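Local coordinates for ribose-phosphate pyrophosphokinase (Thermus thermophilus, PDB 7PN0), which probably catalyses the transfer of a diphosphate group from ATP to ribose 5-phosphate, giving phosphoribosyl pyrophosphate (PRPP), at residues 37-42 and 65-70; 50-55 and 74-79; 84-89 and 113-118. All coordinates share one frame; numbering follows the deposited sequence.

Contact 1. Residues 37-42 and 65-70; sequences DNLFVR and HLMELL. With ADP (adenosine-5'-diphosphate), chain I.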
loop_
_atom_site.group_PDB
_atom_site.type_symbol
_atom_site.label_atom_id
_atom_site.label_comp_id
_atom_site.label_asym_id
_atom_site.label_seq_id
_atom_site.Cartn_x
_atom_site.Cartn_y
_atom_site.Cartn_z
ATOM N N ASP A 37 8.896 26.890 -15.888
ATOM C CA ASP A 37 9.924 25.860 -15.562
ATOM C C ASP A 37 9.250 24.535 -15.184
ATOM O O ASP A 37 9.945 23.680 -14.626
ATOM C CB ASP A 37 10.871 26.342 -14.456
ATOM C CG ASP A 37 12.219 25.642 -14.415
ATOM O OD1 ASP A 37 12.794 25.413 -15.488
ATOM O OD2 ASP A 37 12.724 25.386 -13.272
ATOM N N ASN A 38 7.952 24.393 -15.411
ATOM C CA ASN A 38 7.257 23.106 -15.234
ATOM C C ASN A 38 7.537 22.244 -16.451
ATOM O O ASN A 38 7.592 22.766 -17.607
ATOM C CB ASN A 38 5.757 23.285 -15.030
ATOM C CG ASN A 38 5.431 23.932 -13.704
ATOM O OD1 ASN A 38 6.199 24.761 -13.159
ATOM N ND2 ASN A 38 4.296 23.558 -13.178
ATOM N N LEU A 39 7.581 20.944 -16.220
ATOM C CA LEU A 39 7.850 19.947 -17.266
ATOM C C LEU A 39 6.537 19.351 -17.788
ATOM O O LEU A 39 5.492 19.406 -17.097
ATOM C CB LEU A 39 8.703 18.811 -16.694
ATOM C CG LEU A 39 10.205 18.807 -16.921
ATOM C CD1 LEU A 39 10.759 20.090 -17.472
ATOM C CD2 LEU A 39 10.955 18.288 -15.727
ATOM N N PHE A 40 6.648 18.824 -18.985
ATOM C CA PHE A 40 5.562 18.160 -19.738
ATOM C C PHE A 40 6.180 17.039 -20.554
ATOM O O PHE A 40 7.131 17.287 -21.311
ATOM C CB PHE A 40 4.841 19.184 -20.612
ATOM C CG PHE A 40 3.775 18.576 -21.500
ATOM C CD1 PHE A 40 2.482 18.408 -21.047
ATOM C CD2 PHE A 40 4.065 18.215 -22.803
ATOM C CE1 PHE A 40 1.503 17.858 -21.865
ATOM C CE2 PHE A 40 3.080 17.687 -23.627
ATOM C CZ PHE A 40 1.809 17.503 -23.149
ATOM N N VAL A 41 5.634 15.828 -20.446
ATOM C CA VAL A 41 6.100 14.674 -21.259
ATOM C C VAL A 41 4.918 14.171 -22.087
ATOM O O VAL A 41 3.754 14.302 -21.647
ATOM C CB VAL A 41 6.710 13.553 -20.401
ATOM C CG1 VAL A 41 7.881 14.084 -19.562
ATOM C CG2 VAL A 41 5.665 12.870 -19.568
ATOM N N ARG A 42 5.194 13.586 -23.245
ATOM C CA ARG A 42 4.148 12.993 -24.096
ATOM C C ARG A 42 4.770 11.921 -24.995
ATOM O O ARG A 42 5.712 12.211 -25.694
ATOM C CB ARG A 42 3.451 14.107 -24.898
ATOM C CG ARG A 42 2.217 13.628 -25.671
ATOM C CD ARG A 42 1.571 14.701 -26.558
ATOM N NE ARG A 42 2.517 15.207 -27.561
ATOM C CZ ARG A 42 2.832 16.490 -27.792
ATOM N NH1 ARG A 42 3.716 16.780 -28.727
ATOM N NH2 ARG A 42 2.277 17.485 -27.111
ATOM N N HIS A 65 16.020 15.934 -14.555
ATOM C CA HIS A 65 16.120 14.582 -15.143
ATOM C C HIS A 65 15.369 13.569 -14.261
ATOM O O HIS A 65 14.738 12.662 -14.809
ATOM C CB HIS A 65 17.578 14.219 -15.337
ATOM C CG HIS A 65 18.226 14.988 -16.430
ATOM N ND1 HIS A 65 17.542 15.419 -17.552
ATOM C CD2 HIS A 65 19.517 15.325 -16.620
ATOM C CE1 HIS A 65 18.396 16.006 -18.389
ATOM N NE2 HIS A 65 19.582 16.034 -17.812
ATOM N N LEU A 66 15.461 13.702 -12.935
ATOM C CA LEU A 66 14.687 12.851 -11.987
ATOM C C LEU A 66 13.192 13.033 -12.269
ATOM O O LEU A 66 12.496 12.035 -12.427
ATOM C CB LEU A 66 14.995 13.249 -10.531
ATOM C CG LEU A 66 14.101 12.604 -9.477
ATOM C CD1 LEU A 66 14.073 11.094 -9.631
ATOM C CD2 LEU A 66 14.535 13.029 -8.056
ATOM N N MET A 67 12.712 14.274 -12.322
ATOM C CA MET A 67 11.260 14.527 -12.520
ATOM C C MET A 67 10.841 14.021 -13.907
ATOM O O MET A 67 9.780 13.406 -14.026
ATOM C CB MET A 67 10.943 16.025 -12.398
ATOM C CG MET A 67 9.480 16.323 -12.552
ATOM S SD MET A 67 8.567 15.371 -11.303
ATOM C CE MET A 67 6.973 16.157 -11.378
ATOM N N GLU A 68 11.624 14.305 -14.958
ATOM C CA GLU A 68 11.315 13.791 -16.318
ATOM C C GLU A 68 11.147 12.272 -16.254
ATOM O O GLU A 68 10.207 11.739 -16.896
ATOM C CB GLU A 68 12.378 14.226 -17.333
ATOM C CG GLU A 68 12.064 13.740 -18.743
ATOM C CD GLU A 68 13.151 13.978 -19.770
ATOM O OE1 GLU A 68 14.323 14.079 -19.377
ATOM O OE2 GLU A 68 12.808 14.072 -20.955
ATOM N N LEU A 69 12.063 11.554 -15.597
ATOM C CA LEU A 69 11.982 10.078 -15.476
ATOM C C LEU A 69 10.682 9.699 -14.745
ATOM O O LEU A 69 9.964 8.778 -15.259
ATOM C CB LEU A 69 13.210 9.532 -14.720
ATOM C CG LEU A 69 13.271 8.011 -14.484
ATOM C CD1 LEU A 69 13.155 7.196 -15.763
ATOM C CD2 LEU A 69 14.552 7.649 -13.751
ATOM N N LEU A 70 10.412 10.287 -13.573
ATOM C CA LEU A 70 9.173 9.992 -12.793
ATOM C C LEU A 70 7.945 10.205 -13.699
ATOM O O LEU A 70 7.041 9.325 -13.757
ATOM C CB LEU A 70 9.149 10.890 -11.569
ATOM C CG LEU A 70 10.219 10.604 -10.523
ATOM C CD1 LEU A 70 10.097 11.557 -9.360
ATOM C CD2 LEU A 70 10.114 9.164 -10.036
HETATM P PB ADP I . -6.249 24.416 -17.619
HETATM O O1B ADP I . -5.579 23.153 -17.044
HETATM O O2B ADP I . -5.416 25.671 -17.434
HETATM O O3B ADP I . -7.667 24.595 -17.160
HETATM P PA ADP I . -5.834 25.538 -20.156
HETATM O O1A ADP I . -6.588 25.367 -21.432
HETATM O O2A ADP I . -5.882 26.785 -19.326
HETATM O O3A ADP I . -6.333 24.335 -19.225
HETATM O "O5'" ADP I . -4.287 25.206 -20.423
HETATM C "C5'" ADP I . -3.872 23.830 -20.322
HETATM C "C4'" ADP I . -2.594 23.646 -21.093
HETATM O "O4'" ADP I . -1.511 24.268 -20.355
HETATM C "C3'" ADP I . -2.165 22.192 -21.289
HETATM O "O3'" ADP I . -2.783 21.587 -22.415
HETATM C "C2'" ADP I . -0.664 22.355 -21.477
HETATM O "O2'" ADP I . -0.351 22.746 -22.798
HETATM C "C1'" ADP I . -0.369 23.475 -20.475
HETATM N N9 ADP I . 0.027 23.018 -19.140
HETATM C C8 ADP I . -0.243 21.825 -18.514
HETATM N N7 ADP I . 0.335 21.718 -17.334
HETATM C C5 ADP I . 1.038 22.916 -17.201
HETATM C C6 ADP I . 1.863 23.424 -16.185
HETATM N N6 ADP I . 2.132 22.736 -15.077
HETATM N N1 ADP I . 2.465 24.619 -16.396
HETATM C C2 ADP I . 2.177 25.297 -17.517
HETATM N N3 ADP I . 1.386 24.937 -18.529
HETATM C C4 ADP I . 0.857 23.717 -18.317
#
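Leu39 and Met67 pass alongside each other, their side chains running in opposite directions. Methyl CD2 of Leu39 lies 4.0 Å from CG of Met67. CB of Met67 is just as near, so this methyl rests on the base of the methionine and not on its sulfur. Met67 has CG anti to its backbone N (chi1 -178°) and then bends at chi2, which carries the far end past the leucine. Val41, two residues further along the strand, touches Glu68. CG1 of Val41 lies 4.2 Å from the backbone O of Glu68, and about as near its CG. The buried carboxylate of Glu68 is held by Thr31, Gln56 and the backbone N of Gln9. Strand 39-43 pairs with strand 29-33 in a two-stranded antiparallel sheet that lies over helix 62-78 of the N-terminal PRTase-like domain. The axes of segments 39-42 and 65-70 are 8.9 Å apart and run at 37°. Asn38, next to Leu39, turns to ADP. Its CB is 3.7 Å from N6 of the adenine, and its amide lies beside the same nitrogen. With the side chain cut back to an alanine, the N6 amino group of the adenine would probably lose this polar neighbour. Asp100 and Ser96 of the second subunit also bind this ADP, and Tyr93 of that subunit packs on Asn38.

Contact 2. Residues 50-55 and 74-79; sequences GDVFIV and DAAKGA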
loop_
_atom_site.group_PDB
_atom_site.type_symbol
_atom_site.label_atom_id
_atom_site.label_comp_id
_atom_site.label_asym_id
_atom_site.label_seq_id
_atom_site.Cartn_x
_atom_site.Cartn_y
_atom_site.Cartn_z
ATOM N N GLY A 50 3.023 -2.650 -24.070
ATOM C CA GLY A 50 4.463 -2.660 -24.395
ATOM C C GLY A 50 5.300 -3.034 -23.196
ATOM O O GLY A 50 4.837 -2.841 -22.060
ATOM N N ASP A 51 6.482 -3.598 -23.455
ATOM C CA ASP A 51 7.559 -3.783 -22.466
ATOM C C ASP A 51 8.472 -2.588 -22.629
ATOM O O ASP A 51 9.253 -2.533 -23.639
ATOM C CB ASP A 51 8.218 -5.143 -22.680
ATOM C CG ASP A 51 9.034 -5.652 -21.520
ATOM O OD1 ASP A 51 8.954 -5.066 -20.433
ATOM O OD2 ASP A 51 9.727 -6.687 -21.720
ATOM N N VAL A 52 8.241 -1.586 -21.792
ATOM C CA VAL A 52 8.812 -0.258 -22.042
ATOM C C VAL A 52 9.980 -0.019 -21.100
ATOM O O VAL A 52 9.915 -0.329 -19.893
ATOM C CB VAL A 52 7.785 0.891 -22.121
ATOM C CG1 VAL A 52 6.357 0.524 -22.305
ATOM C CG2 VAL A 52 8.104 2.153 -21.353
ATOM N N PHE A 53 11.051 0.487 -21.681
ATOM C CA PHE A 53 12.350 0.752 -21.037
ATOM C C PHE A 53 12.648 2.233 -21.241
ATOM O O PHE A 53 12.714 2.764 -22.398
ATOM C CB PHE A 53 13.445 -0.127 -21.662
ATOM C CG PHE A 53 13.267 -1.589 -21.376
ATOM C CD1 PHE A 53 12.364 -2.355 -22.089
ATOM C CD2 PHE A 53 13.906 -2.175 -20.289
ATOM C CE1 PHE A 53 12.142 -3.687 -21.774
ATOM C CE2 PHE A 53 13.693 -3.515 -19.986
ATOM C CZ PHE A 53 12.818 -4.265 -20.739
ATOM N N ILE A 54 12.872 2.935 -20.151
ATOM C CA ILE A 54 13.047 4.408 -20.257
ATOM C C ILE A 54 14.431 4.686 -19.740
ATOM O O ILE A 54 14.687 4.356 -18.578
ATOM C CB ILE A 54 11.983 5.192 -19.498
ATOM C CG1 ILE A 54 10.584 4.923 -20.025
ATOM C CG2 ILE A 54 12.298 6.673 -19.425
ATOM C CD1 ILE A 54 9.566 5.075 -18.929
ATOM N N VAL A 55 15.276 5.277 -20.577
ATOM C CA VAL A 55 16.690 5.579 -20.210
ATOM C C VAL A 55 16.814 6.998 -19.631
ATOM O O VAL A 55 16.532 8.017 -20.307
ATOM C CB VAL A 55 17.616 5.381 -21.424
ATOM C CG1 VAL A 55 19.068 5.539 -21.074
ATOM C CG2 VAL A 55 17.397 4.022 -22.071
ATOM N N ASP A 74 5.356 7.400 -15.045
ATOM C CA ASP A 74 3.919 7.667 -14.759
ATOM C C ASP A 74 3.050 7.615 -16.036
ATOM O O ASP A 74 1.983 6.941 -16.060
ATOM C CB ASP A 74 3.765 8.973 -14.006
ATOM C CG ASP A 74 2.320 9.256 -13.695
ATOM O OD1 ASP A 74 1.686 8.440 -12.934
ATOM O OD2 ASP A 74 1.839 10.246 -14.237
ATOM N N ALA A 75 3.461 8.373 -17.042
ATOM C CA ALA A 75 2.743 8.544 -18.319
ATOM C C ALA A 75 2.709 7.189 -19.032
ATOM O O ALA A 75 1.653 6.851 -19.608
ATOM C CB ALA A 75 3.426 9.615 -19.125
ATOM N N ALA A 76 3.786 6.394 -18.953
ATOM C CA ALA A 76 3.847 5.057 -19.590
ATOM C C ALA A 76 2.808 4.164 -18.939
ATOM O O ALA A 76 2.082 3.473 -19.716
ATOM C CB ALA A 76 5.218 4.431 -19.514
ATOM N N LYS A 77 2.713 4.145 -17.604
ATOM C CA LYS A 77 1.683 3.302 -16.932
ATOM C C LYS A 77 0.297 3.828 -17.318
ATOM O O LYS A 77 -0.602 2.988 -17.589
ATOM C CB LYS A 77 1.942 3.227 -15.420
ATOM C CG LYS A 77 3.054 2.263 -15.069
ATOM C CD LYS A 77 2.661 0.855 -15.470
ATOM C CE LYS A 77 3.541 -0.195 -14.870
ATOM N NZ LYS A 77 3.383 -0.247 -13.394
ATOM N N GLY A 78 0.133 5.152 -17.352
ATOM C CA GLY A 78 -1.144 5.827 -17.673
ATOM C C GLY A 78 -1.586 5.547 -19.113
ATOM O O GLY A 78 -2.810 5.626 -19.409
ATOM N N ALA A 79 -0.621 5.261 -19.999
ATOM C CA ALA A 79 -0.859 4.937 -21.413
ATOM C C ALA A 79 -0.886 3.416 -21.576
ATOM O O ALA A 79 -0.710 2.959 -22.672
ATOM C CB ALA A 79 0.216 5.589 -22.262
#
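Val52 and Ile54 bring their methyls to Ala76 by unlike torsions. In Ile54, CG1 is anti to the carbonyl carbon (chi1 -61°), and the chain then runs on nearly extended, sending CD1 out toward the helix. Val52 is far from a staggered form. Its CG1 almost eclipses the backbone N (chi1 -16°), and its CG2 points to the helix. Such a torsion is probably strained or poorly defined, so the exact place of these two methyls is best read with caution. Both side chains leave the same face of strand 51-55, as alternate residues of a strand do. Between them they receive one group, the CB of Ala76. CG2 of Val52 is 4.1 Å from that CB. CD1 of Ile54 stands a little further from it, at 4.4 Å. The contact is small, burying 71 Å² in all. It joins the first strand of a beta-alpha-beta unit, strand 51-55, to the last turn of its helix, 62-78. The unit is completed by strand 83-88, beside 51-55 in the parallel sheet of the PRTase-like fold. Val84 of that strand and Tyr43 also touch Ala76, so the methyl is covered from several elements. Near the helix end, Gly78 N bonds to Asp74 O at 2.9 Å. Lys77 turns instead to a salt bridge with Asp121. Every group that meets across the contact is a hydrocarbon one. Its hold therefore rests on van der Waals contact and on the exclusion of water, with no polar pair to fix direction.

Contact 3. Residues 84-89 and 113-118; sequences VTAVIP and DLLQTA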
loop_
_atom_site.group_PDB
_atom_site.type_symbol
_atom_site.label_atom_id
_atom_site.label_comp_id
_atom_site.label_asym_id
_atom_site.label_seq_id
_atom_site.Cartn_x
_atom_site.Cartn_y
_atom_site.Cartn_z
ATOM N N VAL A 84 6.959 -1.434 -17.135
ATOM C CA VAL A 84 7.845 -0.242 -17.232
ATOM C C VAL A 84 9.131 -0.472 -16.429
ATOM O O VAL A 84 9.059 -0.717 -15.227
ATOM C CB VAL A 84 7.111 1.029 -16.783
ATOM C CG1 VAL A 84 8.043 2.222 -16.805
ATOM C CG2 VAL A 84 5.896 1.306 -17.627
ATOM N N THR A 85 10.274 -0.407 -17.117
ATOM C CA THR A 85 11.604 -0.485 -16.485
ATOM C C THR A 85 12.261 0.891 -16.537
ATOM O O THR A 85 12.382 1.469 -17.677
ATOM C CB THR A 85 12.470 -1.531 -17.186
ATOM O OG1 THR A 85 11.818 -2.810 -17.121
ATOM C CG2 THR A 85 13.873 -1.556 -16.617
ATOM N N ALA A 86 12.745 1.360 -15.392
ATOM C CA ALA A 86 13.619 2.538 -15.295
ATOM C C ALA A 86 15.030 2.046 -15.612
ATOM O O ALA A 86 15.621 1.354 -14.799
ATOM C CB ALA A 86 13.578 3.210 -13.953
ATOM N N VAL A 87 15.545 2.442 -16.762
ATOM C CA VAL A 87 16.968 2.211 -17.111
ATOM C C VAL A 87 17.742 3.446 -16.664
ATOM O O VAL A 87 17.602 4.510 -17.258
ATOM C CB VAL A 87 17.162 1.886 -18.593
ATOM C CG1 VAL A 87 18.619 1.610 -18.859
ATOM C CG2 VAL A 87 16.286 0.706 -19.005
ATOM N N ILE A 88 18.515 3.286 -15.613
ATOM C CA ILE A 88 19.213 4.400 -14.924
ATOM C C ILE A 88 20.676 4.027 -14.968
ATOM O O ILE A 88 21.195 3.418 -14.036
ATOM C CB ILE A 88 18.732 4.585 -13.466
ATOM C CG1 ILE A 88 17.214 4.751 -13.415
ATOM C CG2 ILE A 88 19.475 5.744 -12.837
ATOM C CD1 ILE A 88 16.667 4.808 -11.994
ATOM N N PRO A 89 21.388 4.388 -16.048
ATOM C CA PRO A 89 22.781 3.960 -16.190
ATOM C C PRO A 89 23.667 4.530 -15.082
ATOM O O PRO A 89 24.482 3.780 -14.567
ATOM C CB PRO A 89 23.187 4.447 -17.586
ATOM C CG PRO A 89 21.897 4.601 -18.296
ATOM C CD PRO A 89 20.881 5.062 -17.256
ATOM N N ASP A 113 11.580 4.812 -3.582
ATOM C CA ASP A 113 10.131 4.895 -3.238
ATOM C C ASP A 113 9.416 5.774 -4.267
ATOM O O ASP A 113 8.324 5.373 -4.712
ATOM C CB ASP A 113 9.960 5.307 -1.788
ATOM C CG ASP A 113 10.330 4.197 -0.805
ATOM O OD1 ASP A 113 10.130 3.014 -1.139
ATOM O OD2 ASP A 113 10.817 4.515 0.253
ATOM N N LEU A 114 9.996 6.913 -4.653
ATOM C CA LEU A 114 9.338 7.790 -5.646
ATOM C C LEU A 114 9.213 7.037 -6.991
ATOM O O LEU A 114 8.192 7.184 -7.626
ATOM C CB LEU A 114 10.156 9.061 -5.834
ATOM C CG LEU A 114 10.338 9.958 -4.601
ATOM C CD1 LEU A 114 11.104 11.193 -4.937
ATOM C CD2 LEU A 114 9.017 10.321 -3.986
ATOM N N LEU A 115 10.257 6.338 -7.436
ATOM C CA LEU A 115 10.201 5.577 -8.725
ATOM C C LEU A 115 9.090 4.533 -8.618
ATOM O O LEU A 115 8.305 4.393 -9.558
ATOM C CB LEU A 115 11.549 4.921 -9.008
ATOM C CG LEU A 115 12.617 5.878 -9.514
ATOM C CD1 LEU A 115 13.994 5.301 -9.336
ATOM C CD2 LEU A 115 12.322 6.242 -10.983
ATOM N N GLN A 116 8.967 3.866 -7.473
ATOM C CA GLN A 116 7.928 2.827 -7.305
ATOM C C GLN A 116 6.555 3.493 -7.346
ATOM O O GLN A 116 5.656 2.978 -8.014
ATOM C CB GLN A 116 8.188 2.034 -6.026
ATOM C CG GLN A 116 9.408 1.186 -6.176
ATOM C CD GLN A 116 9.942 0.656 -4.855
ATOM O OE1 GLN A 116 9.408 0.872 -3.758
ATOM N NE2 GLN A 116 10.949 -0.157 -4.983
ATOM N N THR A 117 6.400 4.641 -6.685
ATOM C CA THR A 117 5.114 5.364 -6.675
ATOM C C THR A 117 4.740 5.796 -8.087
ATOM O O THR A 117 3.532 5.716 -8.436
ATOM C CB THR A 117 5.161 6.527 -5.679
ATOM O OG1 THR A 117 5.194 5.940 -4.378
ATOM C CG2 THR A 117 3.970 7.417 -5.823
ATOM N N ALA A 118 5.703 6.272 -8.848
ATOM C CA ALA A 118 5.480 6.740 -10.244
ATOM C C ALA A 118 5.002 5.577 -11.130
ATOM O O ALA A 118 4.346 5.849 -12.144
ATOM C CB ALA A 118 6.718 7.386 -10.749
#
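Helix segment 113-118 meets Ile88 and Ala86 of the strand through one residue, Leu115. Asp113 stands before it, forming a salt bridge with Arg109 and offering its backbone O to Thr117 N at 2.9 Å. Leu114 does not reach the strand and packs on Leu114 of the second subunit. Leu115 then turns back to the sheet. Its CG is anti to the carbonyl carbon (chi1 -76°), and its two methyls divide the work. CD1 meets CD1 of Ile88 tip to tip at 3.8 Å. CD2 reaches the CB of Ala86 more loosely, at 4.4 Å. Ala86 and Ile88 are alternate residues of strand 83-88, so both side chains point to the helix. This strand, helix 107-118 and strand 122-126 form a beta-alpha-beta unit of the PRTase-like domain, and the leucine packs the helix on the parallel sheet. Leu69 and Leu70 of helix 62-78 also touch Leu115. After Leu115, Thr117 is again on the subunit side of the helix, where its OG1 is hydrogen-bonded to OG1 of Thr117 in the second subunit. Ala118 closes the segment, with its N bonded to Leu114 O at 2.9 Å and its methyl packed on Leu110 of the second subunit.

The three contacts lie in the N-terminal domain. Contacts 1 and 2 share helix 62-78 and have centres about 14 Å apart. Leu69 of contact 1 packs on Ile54 of contact 2, with CD1 and CG2 at 3.8 Å. Contacts 2 and 3 are closest, with centres about 10 Å apart, and use neighbouring strands of one sheet. Ile54 O and Val87 N lie 2.8 Å apart, a probable hydrogen bond between these strands. Contact 1 also packs against contact 3, with Leu70 O lying 3.6 Å from CB of Ala118. Contact 1 reaches ADP directly, in a pocket shared with the second subunit. Contact 3 lies further from nucleotide: the side chain of Ile88 is about 12 Å from a bound ADP.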